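Local coordinates for protein oxidoreductase (Methanosarcina mazei, PDB 3KA7) that binds flavin-adenine dinucleotide and probably acts as an oxidoreductase of the flavin-containing amine oxidoreductase family, at residues 99-104 with 356-361; 351-356 with 362-367. One frame throughout, in Å; residues are numbered along the deposited sequence.

Contact 1: residues 99-104 with 356-361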
loop_
_atom_site.group_PDB
_atom_site.type_symbol
_atom_site.label_atom_id
_atom_site.label_comp_id
_atom_site.label_asym_id
_atom_site.label_seq_id
_atom_site.Cartn_x
_atom_site.Cartn_y
_atom_site.Cartn_z
ATOM N N LYS A 99 -0.912 26.111 19.031
ATOM C CA LYS A 99 -1.730 26.547 20.167
ATOM C C LYS A 99 -2.493 25.399 20.828
ATOM O O LYS A 99 -3.409 25.618 21.616
ATOM C CB LYS A 99 -2.684 27.665 19.751
ATOM C CG LYS A 99 -1.985 28.965 19.361
ATOM C CD LYS A 99 -1.201 29.561 20.528
ATOM C CE LYS A 99 -2.107 29.863 21.721
ATOM N NZ LYS A 99 -1.333 30.141 22.965
ATOM N N GLY A 100 -2.108 24.169 20.521
ATOM C CA GLY A 100 -2.759 23.027 21.121
ATOM C C GLY A 100 -3.588 22.272 20.102
ATOM O O GLY A 100 -3.802 22.749 18.987
ATOM N N PHE A 101 -4.056 21.095 20.496
ATOM C CA PHE A 101 -4.824 20.250 19.607
ATOM C C PHE A 101 -5.823 19.402 20.368
ATOM O O PHE A 101 -5.777 19.284 21.598
ATOM C CB PHE A 101 -3.896 19.339 18.799
ATOM C CG PHE A 101 -3.075 18.400 19.643
ATOM C CD1 PHE A 101 -3.635 17.242 20.164
ATOM C CD2 PHE A 101 -1.739 18.663 19.902
ATOM C CE1 PHE A 101 -2.883 16.373 20.935
ATOM C CE2 PHE A 101 -0.983 17.792 20.679
ATOM C CZ PHE A 101 -1.555 16.651 21.190
ATOM N N LYS A 102 -6.740 18.816 19.619
ATOM C CA LYS A 102 -7.663 17.852 20.164
ATOM C C LYS A 102 -7.816 16.740 19.133
ATOM O O LYS A 102 -7.488 16.927 17.955
ATOM C CB LYS A 102 -9.006 18.518 20.467
ATOM C CG LYS A 102 -9.692 19.083 19.240
ATOM C CD LYS A 102 -10.963 19.851 19.618
ATOM C CE LYS A 102 -11.540 20.589 18.413
ATOM N NZ LYS A 102 -12.908 21.125 18.691
ATOM N N ASP A 103 -8.292 15.581 19.573
ATOM C CA ASP A 103 -8.484 14.444 18.670
ATOM C C ASP A 103 -9.966 14.101 18.519
ATOM O O ASP A 103 -10.705 14.090 19.512
ATOM C CB ASP A 103 -7.729 13.211 19.192
ATOM C CG ASP A 103 -6.215 13.355 19.112
ATOM O OD1 ASP A 103 -5.705 14.247 18.404
ATOM O OD2 ASP A 103 -5.513 12.550 19.764
ATOM N N ILE A 104 -10.398 13.829 17.287
ATOM C CA ILE A 104 -11.751 13.340 17.005
ATOM C C ILE A 104 -11.692 11.974 16.318
ATOM O O ILE A 104 -10.698 11.639 15.688
ATOM C CB ILE A 104 -12.527 14.319 16.089
ATOM C CG1 ILE A 104 -11.880 14.370 14.704
ATOM C CG2 ILE A 104 -12.555 15.712 16.700
ATOM C CD1 ILE A 104 -12.802 14.844 13.588
ATOM N N ILE A 356 3.227 17.682 16.539
ATOM C CA ILE A 356 2.317 16.558 16.724
ATOM C C ILE A 356 2.474 15.967 18.123
ATOM O O ILE A 356 1.495 15.678 18.799
ATOM C CB ILE A 356 2.551 15.456 15.650
ATOM C CG1 ILE A 356 2.344 16.035 14.239
ATOM C CG2 ILE A 356 1.609 14.301 15.881
ATOM C CD1 ILE A 356 2.883 15.122 13.102
ATOM N N PHE A 357 3.715 15.823 18.564
ATOM C CA PHE A 357 4.006 15.119 19.805
ATOM C C PHE A 357 4.816 15.981 20.773
ATOM O O PHE A 357 5.851 15.547 21.258
ATOM C CB PHE A 357 4.777 13.833 19.489
ATOM C CG PHE A 357 3.993 12.839 18.674
ATOM C CD1 PHE A 357 2.748 12.409 19.107
ATOM C CD2 PHE A 357 4.508 12.324 17.494
ATOM C CE1 PHE A 357 2.018 11.482 18.379
ATOM C CE2 PHE A 357 3.775 11.393 16.752
ATOM C CZ PHE A 357 2.537 10.978 17.198
ATOM N N PRO A 358 4.339 17.200 21.061
ATOM C CA PRO A 358 5.124 18.099 21.895
ATOM C C PRO A 358 5.429 17.526 23.286
ATOM O O PRO A 358 4.545 16.994 23.961
ATOM C CB PRO A 358 4.243 19.356 21.991
ATOM C CG PRO A 358 2.858 18.862 21.799
ATOM C CD PRO A 358 3.010 17.758 20.748
ATOM N N GLY A 359 6.687 17.624 23.695
ATOM C CA GLY A 359 7.080 17.231 25.046
ATOM C C GLY A 359 7.118 15.735 25.284
ATOM O O GLY A 359 7.417 15.286 26.395
ATOM N N LYS A 360 6.850 14.946 24.249
ATOM C CA LYS A 360 6.850 13.496 24.405
ATOM C C LYS A 360 8.263 12.927 24.335
ATOM O O LYS A 360 9.179 13.543 23.773
ATOM C CB LYS A 360 5.945 12.823 23.363
ATOM C CG LYS A 360 4.491 13.208 23.488
ATOM C CD LYS A 360 3.851 12.595 24.727
ATOM C CE LYS A 360 2.334 12.685 24.653
ATOM N NZ LYS A 360 1.712 12.355 25.977
ATOM N N ARG A 361 8.425 11.746 24.907
ATOM C CA ARG A 361 9.726 11.113 25.027
ATOM C C ARG A 361 9.905 10.052 23.944
ATOM O O ARG A 361 9.335 8.971 24.020
ATOM C CB ARG A 361 9.851 10.491 26.424
ATOM C CG ARG A 361 11.143 9.763 26.703
ATOM C CD ARG A 361 12.329 10.561 26.238
ATOM N NE ARG A 361 12.727 11.584 27.194
ATOM C CZ ARG A 361 13.704 11.438 28.088
ATOM N NH1 ARG A 361 14.380 10.301 28.171
ATOM N NH2 ARG A 361 13.998 12.433 28.908
#
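Phe101 reaches from the strand at 101-104 to the place where a helix ends, and the CE2 side of its ring does the touching, with CZ joining in. CE2 of Phe101 lies 4.0 Å from CD of Pro358, which sits at the ring's edge, close to its plane, and CG of Pro358 is hardly farther off. The ring also nears the backbone: CE2 of Phe101 is 3.8 Å from O of Ile356, a carbonyl that comes in at a slant. CE2 thus meets the proline ring and, together with CZ, the peptide oxygen of Ile356, all by van der Waals contact, and the joint is small, 85 Å² in all. CB of Phe101 already points toward the loop, and chi1 of 61° sets CG between the backbone N and the carbonyl carbon.

Strand 101-105 is the outermost strand at one end of a mixed, seven-stranded sheet, and helix 342-356 lies against that sheet; Phe101 thus ties an edge strand to the helix's C-terminal end. There Phe357 is the first residue to leave helical geometry, and a type II beta turn runs from Phe357 to Lys360, closed by the hydrogen bond from Lys360 N to Phe357 O at 3.2 Å. Pro358 and Gly359 fill the turn's two central positions, the glycine with the positive phi (74°) that such a turn needs there.

Ile356 contributes its carbonyl, while its CB points away from the strand. Its CG2 instead rests 3.5 Å above the plane of the Phe357 ring, over the centre. Arg87, on neighbouring strand 85-89, touches Phe101, gives Ile356 O a weak hydrogen bond and forms a salt bridge with Asp103.

Contact 2: residues 351-356 with 362-367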
loop_
_atom_site.group_PDB
_atom_site.type_symbol
_atom_site.label_atom_id
_atom_site.label_comp_id
_atom_site.label_asym_id
_atom_site.label_seq_id
_atom_site.Cartn_x
_atom_site.Cartn_y
_atom_site.Cartn_z
ATOM N N GLU A 351 10.227 18.623 11.814
ATOM C CA GLU A 351 9.607 19.783 12.449
ATOM C C GLU A 351 8.179 19.452 12.860
ATOM O O GLU A 351 7.728 19.850 13.942
ATOM C CB GLU A 351 9.573 20.979 11.493
ATOM C CG GLU A 351 10.946 21.447 11.062
ATOM C CD GLU A 351 11.895 21.537 12.227
ATOM O OE1 GLU A 351 11.639 22.356 13.138
ATOM O OE2 GLU A 351 12.890 20.778 12.244
ATOM N N ASP A 352 7.466 18.726 11.990
ATOM C CA ASP A 352 6.081 18.333 12.283
ATOM C C ASP A 352 5.970 17.529 13.572
ATOM O O ASP A 352 4.992 17.678 14.302
ATOM C CB ASP A 352 5.469 17.478 11.157
ATOM C CG ASP A 352 5.074 18.291 9.934
ATOM O OD1 ASP A 352 4.859 19.519 10.055
ATOM O OD2 ASP A 352 4.968 17.675 8.848
ATOM N N LEU A 353 6.940 16.640 13.802
ATOM C CA LEU A 353 6.965 15.758 14.980
ATOM C C LEU A 353 6.882 16.554 16.283
ATOM O O LEU A 353 6.210 16.156 17.231
ATOM C CB LEU A 353 8.245 14.917 14.986
ATOM C CG LEU A 353 8.391 13.851 13.902
ATOM C CD1 LEU A 353 9.698 13.073 14.095
ATOM C CD2 LEU A 353 7.192 12.918 13.944
ATOM N N LYS A 354 7.561 17.691 16.311
ATOM C CA LYS A 354 7.597 18.521 17.510
ATOM C C LYS A 354 6.226 19.116 17.816
ATOM O O LYS A 354 5.907 19.395 18.973
ATOM C CB LYS A 354 8.616 19.643 17.327
ATOM C CG LYS A 354 10.026 19.158 17.022
ATOM C CD LYS A 354 10.934 20.357 16.722
ATOM C CE LYS A 354 12.295 19.926 16.187
ATOM N NZ LYS A 354 13.205 21.103 16.100
ATOM N N GLU A 355 5.426 19.305 16.771
ATOM C CA GLU A 355 4.100 19.914 16.900
ATOM C C GLU A 355 3.017 18.863 17.113
ATOM O O GLU A 355 2.015 19.113 17.781
ATOM C CB GLU A 355 3.794 20.789 15.678
ATOM C CG GLU A 355 4.749 21.988 15.553
ATOM C CD GLU A 355 4.556 22.829 14.298
ATOM O OE1 GLU A 355 3.763 22.464 13.406
ATOM O OE2 GLU A 355 5.224 23.875 14.201
ATOM N N ILE A 356 3.227 17.682 16.539
ATOM C CA ILE A 356 2.317 16.558 16.724
ATOM C C ILE A 356 2.474 15.967 18.123
ATOM O O ILE A 356 1.495 15.678 18.799
ATOM C CB ILE A 356 2.551 15.456 15.650
ATOM C CG1 ILE A 356 2.344 16.035 14.239
ATOM C CG2 ILE A 356 1.609 14.301 15.881
ATOM C CD1 ILE A 356 2.883 15.122 13.102
ATOM N N TYR A 362 10.697 10.374 22.926
ATOM C CA TYR A 362 10.989 9.413 21.857
ATOM C C TYR A 362 12.292 9.802 21.173
ATOM O O TYR A 362 12.800 10.902 21.376
ATOM C CB TYR A 362 9.855 9.398 20.814
ATOM C CG TYR A 362 9.674 10.739 20.142
ATOM C CD1 TYR A 362 10.387 11.065 18.991
ATOM C CD2 TYR A 362 8.811 11.689 20.667
ATOM C CE1 TYR A 362 10.251 12.298 18.397
ATOM C CE2 TYR A 362 8.666 12.926 20.077
ATOM C CZ TYR A 362 9.389 13.219 18.934
ATOM O OH TYR A 362 9.258 14.445 18.343
ATOM N N GLU A 363 12.819 8.891 20.364
ATOM C CA GLU A 363 13.955 9.189 19.510
ATOM C C GLU A 363 13.625 8.739 18.096
ATOM O O GLU A 363 12.910 7.755 17.888
ATOM C CB GLU A 363 15.206 8.458 19.997
ATOM C CG GLU A 363 15.592 8.770 21.443
ATOM C CD GLU A 363 16.562 7.754 22.026
ATOM O OE1 GLU A 363 16.267 6.535 21.970
ATOM O OE2 GLU A 363 17.616 8.175 22.558
ATOM N N VAL A 364 14.141 9.459 17.121
ATOM C CA VAL A 364 14.014 9.006 15.747
ATOM C C VAL A 364 14.917 7.793 15.559
ATOM O O VAL A 364 16.130 7.871 15.779
ATOM C CB VAL A 364 14.408 10.117 14.778
ATOM C CG1 VAL A 364 14.390 9.598 13.339
ATOM C CG2 VAL A 364 13.486 11.330 14.966
ATOM N N LEU A 365 14.328 6.679 15.144
ATOM C CA LEU A 365 15.036 5.421 15.003
ATOM C C LEU A 365 15.624 5.256 13.606
ATOM O O LEU A 365 16.797 4.919 13.450
ATOM C CB LEU A 365 14.092 4.256 15.342
ATOM C CG LEU A 365 14.591 2.810 15.361
ATOM C CD1 LEU A 365 15.727 2.591 16.371
ATOM C CD2 LEU A 365 13.427 1.843 15.616
ATOM N N LEU A 366 14.799 5.479 12.583
ATOM C CA LEU A 366 15.243 5.299 11.203
ATOM C C LEU A 366 14.302 6.074 10.297
ATOM O O LEU A 366 13.096 6.108 10.540
ATOM C CB LEU A 366 15.230 3.819 10.818
ATOM C CG LEU A 366 15.853 3.442 9.466
ATOM C CD1 LEU A 366 17.342 3.781 9.443
ATOM C CD2 LEU A 366 15.619 1.970 9.145
ATOM N N ILE A 367 14.855 6.695 9.259
ATOM C CA ILE A 367 14.037 7.356 8.247
ATOM C C ILE A 367 14.286 6.625 6.942
ATOM O O ILE A 367 15.439 6.383 6.579
ATOM C CB ILE A 367 14.439 8.832 8.124
ATOM C CG1 ILE A 367 14.254 9.531 9.476
ATOM C CG2 ILE A 367 13.650 9.554 6.997
ATOM C CD1 ILE A 367 14.781 10.960 9.483
#
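Leu353 faces the strand from the helix and overlaps the outer end of Tyr362, whose hydroxyl oxygen OH lies 3.5 Å from CB of Leu353. The same OH is 3.7 Å from O of Leu353, so the phenol end rests beside the helix backbone as well as the side chain. Farther out along the leucine, CD1 comes obliquely upon the ring, 4.4 Å from CE1 of Tyr362, and it also approaches CG2 of Val364 at 4.3 Å. One methyl thus bridges two residues whose side chains belong to the same side of the strand. CB of Tyr362 heads for the helix, and with chi1 at 61° the phenol continues that way until its hydroxyl meets Leu353.

Leu353 also packs on Ile284 and Leu286 of strand 280-288 and on Ile307 of strand 307-311, so this buried leucine joins the helix to three strands of the sheet. On the helix's outer side Lys354 forms a salt bridge with Glu351, its NZ 3.6 Å from OE1.

The segment axes approach to 11.5 Å and run 145° apart, nearer antiparallel than parallel, as the short intervening loop would lead one to expect. This is a helix-loop-strand unit folded back on itself: helix 342-356 turns back into strand 362-370, one of the two outermost strands of the mixed sheet, and lies across one face of that sheet.

Contacts 1 and 2 interleave along the chain: both segment pairs include Ile356, and the loop that meets the strand in contact 1 leads directly into the strand of contact 2. Their centres are 12 Å apart, and they touch where O of Phe357 lies 4.0 Å from CE2 of Tyr362. Strands 101-105 and 362-370 form the two outermost positions of the same mixed sheet, so helix 342-356 and its following turn reach both ends of it. The side chain of the FAD-binding residue Phe54 lies about 11 Å from that of Ile356 and about 10 Å from that of Leu353, so neither touches it.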